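Side-chain contacts in STING-associated CdnE c-di-GMP synthase (Flavobacteriaceae, PDB 6WT8), which probably synthesises the cyclic dinucleotide c-di-GMP, the signal sensed by its partner STING in a bacterial CBASS anti-phage defence system: residues K10-R15 / K52-G57; Q109-S114 / K159-K164. All blocks are in the same frame, centred on the assembly; numbering follows the deposited sequence.

Contact 1 of 2, residues K10-R15 / K52-G57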
# COMPACT_ATOMS: atom_id res chain seq x y z
N LYS A 10 -15.07 -11.23 -16.60
CA LYS A 10 -15.66 -9.97 -17.07
C LYS A 10 -15.59 -8.89 -15.98
O LYS A 10 -15.32 -7.71 -16.26
CB LYS A 10 -17.10 -10.20 -17.52
CG LYS A 10 -17.18 -11.04 -18.79
CD LYS A 10 -18.63 -11.37 -19.16
CE LYS A 10 -18.62 -12.27 -20.38
NZ LYS A 10 -17.85 -11.59 -21.47
N LYS A 11 -15.77 -9.28 -14.72
CA LYS A 11 -15.73 -8.28 -13.65
C LYS A 11 -14.32 -7.73 -13.46
O LYS A 11 -14.12 -6.52 -13.31
CB LYS A 11 -16.20 -8.90 -12.33
CG LYS A 11 -17.70 -9.09 -12.31
CD LYS A 11 -18.13 -9.53 -10.93
CE LYS A 11 -19.60 -9.26 -10.74
NZ LYS A 11 -20.14 -10.20 -9.73
N VAL A 12 -13.32 -8.62 -13.42
CA VAL A 12 -11.93 -8.16 -13.28
C VAL A 12 -11.57 -7.25 -14.43
O VAL A 12 -10.90 -6.24 -14.24
CB VAL A 12 -10.98 -9.37 -13.19
CG1 VAL A 12 -9.50 -8.93 -13.21
CG2 VAL A 12 -11.20 -10.13 -11.94
N ARG A 13 -11.95 -7.63 -15.64
CA ARG A 13 -11.64 -6.82 -16.81
C ARG A 13 -12.23 -5.43 -16.71
O ARG A 13 -11.58 -4.44 -17.09
CB ARG A 13 -12.16 -7.52 -18.06
CG ARG A 13 -11.20 -8.62 -18.41
CD ARG A 13 -11.72 -9.48 -19.56
NE ARG A 13 -10.64 -10.37 -19.99
CZ ARG A 13 -10.56 -10.92 -21.20
NH1 ARG A 13 -11.49 -10.70 -22.11
NH2 ARG A 13 -9.52 -11.68 -21.50
N GLU A 14 -13.48 -5.34 -16.27
CA GLU A 14 -14.10 -4.01 -16.21
C GLU A 14 -13.35 -3.13 -15.24
O GLU A 14 -13.22 -1.92 -15.45
CB GLU A 14 -15.56 -4.14 -15.78
CG GLU A 14 -16.32 -2.78 -15.94
CD GLU A 14 -16.06 -2.08 -17.30
OE1 GLU A 14 -16.23 -2.74 -18.37
OE2 GLU A 14 -15.67 -0.88 -17.29
N ARG A 15 -12.82 -3.72 -14.16
CA ARG A 15 -12.10 -2.94 -13.15
C ARG A 15 -10.69 -2.60 -13.58
O ARG A 15 -10.16 -1.55 -13.20
CB ARG A 15 -12.02 -3.76 -11.85
CG ARG A 15 -13.36 -3.96 -11.18
CD ARG A 15 -13.24 -4.62 -9.80
NE ARG A 15 -12.59 -5.93 -9.77
CZ ARG A 15 -13.22 -7.09 -9.57
NH1 ARG A 15 -14.57 -7.15 -9.51
NH2 ARG A 15 -12.53 -8.19 -9.44
N LYS A 52 -4.95 -15.34 -13.61
CA LYS A 52 -3.93 -14.50 -14.26
C LYS A 52 -4.32 -13.03 -14.23
O LYS A 52 -3.49 -12.15 -13.94
CB LYS A 52 -3.73 -14.92 -15.73
CG LYS A 52 -2.91 -16.14 -15.86
CD LYS A 52 -2.56 -16.40 -17.35
CE LYS A 52 -3.79 -16.66 -18.19
NZ LYS A 52 -3.41 -17.17 -19.62
N GLU A 53 -5.56 -12.74 -14.61
CA GLU A 53 -5.96 -11.34 -14.73
C GLU A 53 -6.14 -10.72 -13.35
O GLU A 53 -5.88 -9.52 -13.19
CB GLU A 53 -7.22 -11.27 -15.60
CG GLU A 53 -6.78 -11.74 -17.03
CD GLU A 53 -7.79 -11.49 -18.12
OE1 GLU A 53 -8.87 -10.94 -17.82
OE2 GLU A 53 -7.50 -11.89 -19.30
N SER A 54 -6.48 -11.54 -12.35
CA SER A 54 -6.54 -11.06 -10.98
C SER A 54 -5.15 -10.76 -10.43
O SER A 54 -4.99 -9.85 -9.61
CB SER A 54 -7.21 -12.08 -10.08
OG SER A 54 -8.60 -12.16 -10.35
N MSE A 55 -4.14 -11.51 -10.83
CA MSE A 55 -2.76 -11.31 -10.40
C MSE A 55 -2.14 -10.11 -11.10
O MSE A 55 -1.33 -9.42 -10.49
CB MSE A 55 -1.91 -12.57 -10.66
CG MSE A 55 -2.22 -13.62 -9.63
SE MSE A 55 -1.00 -15.13 -9.95
CE MSE A 55 -1.58 -16.08 -8.50
N LYS A 56 -2.45 -9.88 -12.37
CA LYS A 56 -1.69 -8.86 -13.12
C LYS A 56 -2.11 -7.43 -12.81
O LYS A 56 -1.30 -6.50 -13.03
CB LYS A 56 -1.82 -9.12 -14.62
CG LYS A 56 -1.04 -10.34 -15.02
CD LYS A 56 -1.33 -10.68 -16.48
CE LYS A 56 -0.65 -11.98 -16.79
NZ LYS A 56 -1.01 -12.50 -18.16
N GLY A 57 -3.32 -7.19 -12.31
CA GLY A 57 -3.73 -5.85 -11.91
C GLY A 57 -4.14 -4.93 -13.07
O GLY A 57 -4.65 -5.35 -14.12
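E53 and R13 join the two helices at the outer margin of this contact through a salt bridge with two hydrogen bonds. The guanidinium of R13 meets the carboxylate side-on, with one nitrogen for each oxygen. R13 NE donates to E53 OE1 at 2.9 Å. R13 NH2 donates to E53 OE2 at 3.0 Å, and this bond is almost straight. Both oxygens use their syn lone pairs. The two flat groups are nearly coplanar, 11° apart, so the pair fixes the rotation of both ends. The R13 side chain runs extended from CG to NE, which carries its head out to a glutamate on the next helix. Its CG also lies against the carboxylate, 3.3 Å from E53 OE1. An alanine in place of R13 would remove both N-H donors and is likely to leave the E53 carboxylate without its mate and able to turn. V12 fills the buried side of the contact. With V12 CG1 opposite the backbone N (chi1 173°), its two methyls split between neighbouring residues of helix 46-56. V12 CG1 packs on the backbone of E53, 3.7 Å from E53 O. V12 CG2 rests 3.7 Å from S54 OG. That hydroxyl is bonded to Y50 O, one turn back in its own helix; V12 CG2 meets it by van der Waals packing. Helix 253-266 covers this inner side: F259 touches S54, and N262 bonds both S54 O and the R15 guanidinium. The segment axes approach to 9.7 Å at an angle of 26°. This is near-parallel helix packing with V12 buried on one side and a bidentate salt bridge at its edge, within a bundle of helices 5-16, 46-56 and 253-266.

Contact 2 of 2, residues Q109-S114 / K159-K164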
# COMPACT_ATOMS: atom_id res chain seq x y z
N GLN A 109 2.19 16.73 0.75
CA GLN A 109 3.10 17.85 0.94
C GLN A 109 3.41 17.96 2.43
O GLN A 109 2.50 17.89 3.26
CB GLN A 109 2.55 19.13 0.35
CG GLN A 109 1.27 19.61 0.99
CD GLN A 109 0.73 20.85 0.30
OE1 GLN A 109 1.41 21.53 -0.50
NE2 GLN A 109 -0.51 21.17 0.63
N ILE A 110 4.69 17.97 2.79
CA ILE A 110 5.13 17.79 4.16
C ILE A 110 5.94 19.01 4.53
O ILE A 110 6.98 19.29 3.92
CB ILE A 110 5.97 16.50 4.27
CG1 ILE A 110 5.24 15.31 3.63
CG2 ILE A 110 6.23 16.25 5.73
CD1 ILE A 110 6.18 14.09 3.32
N THR A 111 5.52 19.75 5.57
CA THR A 111 6.32 20.89 5.98
C THR A 111 7.72 20.42 6.39
O THR A 111 7.88 19.34 6.97
CB THR A 111 5.63 21.60 7.13
OG1 THR A 111 5.33 20.67 8.20
CG2 THR A 111 4.39 22.28 6.61
N ASN A 112 8.76 21.17 5.99
CA ASN A 112 10.11 20.63 6.09
C ASN A 112 11.05 21.53 6.89
O ASN A 112 12.27 21.30 6.84
CB ASN A 112 10.70 20.34 4.69
CG ASN A 112 10.84 21.61 3.84
OD1 ASN A 112 10.70 22.73 4.35
ND2 ASN A 112 11.13 21.43 2.55
N LYS A 113 10.52 22.52 7.59
CA LYS A 113 11.27 23.44 8.46
C LYS A 113 11.44 22.93 9.87
O LYS A 113 12.33 23.41 10.60
CB LYS A 113 10.53 24.75 8.63
CG LYS A 113 10.28 25.51 7.40
CD LYS A 113 11.56 25.82 6.72
CE LYS A 113 11.45 27.15 6.02
NZ LYS A 113 12.34 27.09 4.82
N SER A 114 10.49 22.12 10.32
CA SER A 114 10.49 21.56 11.66
C SER A 114 9.86 20.19 11.54
O SER A 114 9.15 19.90 10.57
CB SER A 114 9.72 22.42 12.66
OG SER A 114 8.38 22.56 12.24
N LYS A 159 -1.70 24.84 8.96
CA LYS A 159 -2.92 25.54 8.58
C LYS A 159 -2.68 26.47 7.40
O LYS A 159 -3.45 26.49 6.44
CB LYS A 159 -3.45 26.30 9.81
CG LYS A 159 -4.75 26.99 9.52
CD LYS A 159 -5.28 27.61 10.81
CE LYS A 159 -6.59 28.33 10.50
NZ LYS A 159 -7.08 29.15 11.65
N TYR A 160 -1.57 27.20 7.43
CA TYR A 160 -1.22 28.09 6.33
C TYR A 160 -1.07 27.34 5.02
O TYR A 160 -1.61 27.76 3.99
CB TYR A 160 0.08 28.81 6.70
CG TYR A 160 0.67 29.62 5.62
CD1 TYR A 160 0.00 30.72 5.07
CD2 TYR A 160 1.94 29.32 5.15
CE1 TYR A 160 0.57 31.46 4.08
CE2 TYR A 160 2.53 30.06 4.16
CZ TYR A 160 1.85 31.12 3.62
OH TYR A 160 2.45 31.86 2.64
N VAL A 161 -0.29 26.25 5.03
CA VAL A 161 -0.09 25.49 3.79
C VAL A 161 -1.41 24.90 3.31
O VAL A 161 -1.73 24.96 2.11
CB VAL A 161 0.98 24.41 4.01
CG1 VAL A 161 0.98 23.42 2.86
CG2 VAL A 161 2.35 25.06 4.12
N ARG A 162 -2.25 24.39 4.23
CA ARG A 162 -3.56 23.89 3.80
C ARG A 162 -4.40 24.97 3.12
O ARG A 162 -4.97 24.74 2.05
CB ARG A 162 -4.30 23.30 5.00
CG ARG A 162 -5.83 22.99 4.75
CD ARG A 162 -6.02 21.88 3.72
NE ARG A 162 -7.44 21.82 3.32
CZ ARG A 162 -8.28 20.78 3.47
NH1 ARG A 162 -7.84 19.64 4.00
NH2 ARG A 162 -9.51 20.88 3.03
N LEU A 163 -4.50 26.14 3.74
CA LEU A 163 -5.36 27.19 3.18
C LEU A 163 -4.76 27.78 1.91
O LEU A 163 -5.49 28.07 0.94
CB LEU A 163 -5.64 28.30 4.23
CG LEU A 163 -6.41 27.78 5.46
CD1 LEU A 163 -6.57 28.91 6.46
CD2 LEU A 163 -7.79 27.29 5.04
N LYS A 164 -3.44 27.96 1.89
CA LYS A 164 -2.80 28.46 0.69
C LYS A 164 -2.99 27.50 -0.48
O LYS A 164 -3.26 27.93 -1.61
CB LYS A 164 -1.33 28.69 0.98
CG LYS A 164 -0.55 29.39 -0.12
CD LYS A 164 0.80 29.72 0.52
CE LYS A 164 1.65 30.66 -0.34
NZ LYS A 164 1.07 32.03 -0.34
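V161 of helix 154-172 packs against Q109 and T111 of strand 106-112. This is a helix lying on a mixed beta-sheet, in what is probably the nucleotidyltransferase core of the enzyme. Q109 and T111 sit two residues apart, so both side chains leave the same face of the strand. V161 points at them from the helix. Its CG1 methyl lies over the face of the Q109 side-chain amide, 3.5 Å from Q109 NE2 and 3.6 Å from Q109 CD. The methyl thus meets the flat side of a polar group whose oxygen and nitrogen are bonded to other residues. V161 CG2 reaches the other way, to T111 CG2 at 4.3 Å, a looser methyl-to-methyl contact. With chi1 at 63°, Q109 CG is flanked by both the backbone N and C; the chain then runs extended, which lifts the amide off the strand up to the helix. The buried amide is well supplied with bonds. Q109 OE1 is bonded to H81 NE2, from the end of helix 60-81. Further residues surround the pair. V85 of the neighbouring strand touches both T111 and V161, and H81 and T199 also lie against V161. The backbone of Q109 pairs with V198 and A200 of strand 192-204, which sets its place in the sheet. T111 OG1 is bonded to Q154 NE2, at the start of the same helix as V161. Q109 NE2 donates to T199 OG1 on the sheet and to S165 OG on the helix, while S165 OG is in turn bonded to V161 O.

The two contacts lie on opposite sides of the chain's centre. Their centres are about 39 Å apart and their nearest atoms about 26 Å, so they do not touch. Both halves of contact 1 come earlier in the chain than either half of contact 2. They share no helix or strand. Contact 1 joins helices 5-16 and 46-56 in a helical region with helix 253-266. Contact 2 lays helix 154-172 on the mixed sheet. Helix 60-81 follows contact 1 in sequence and ends beside contact 2 with H81. The molecule therefore pairs a helical part with a sheet-based part, consistent with the two-lobed build of CD-NTase enzymes.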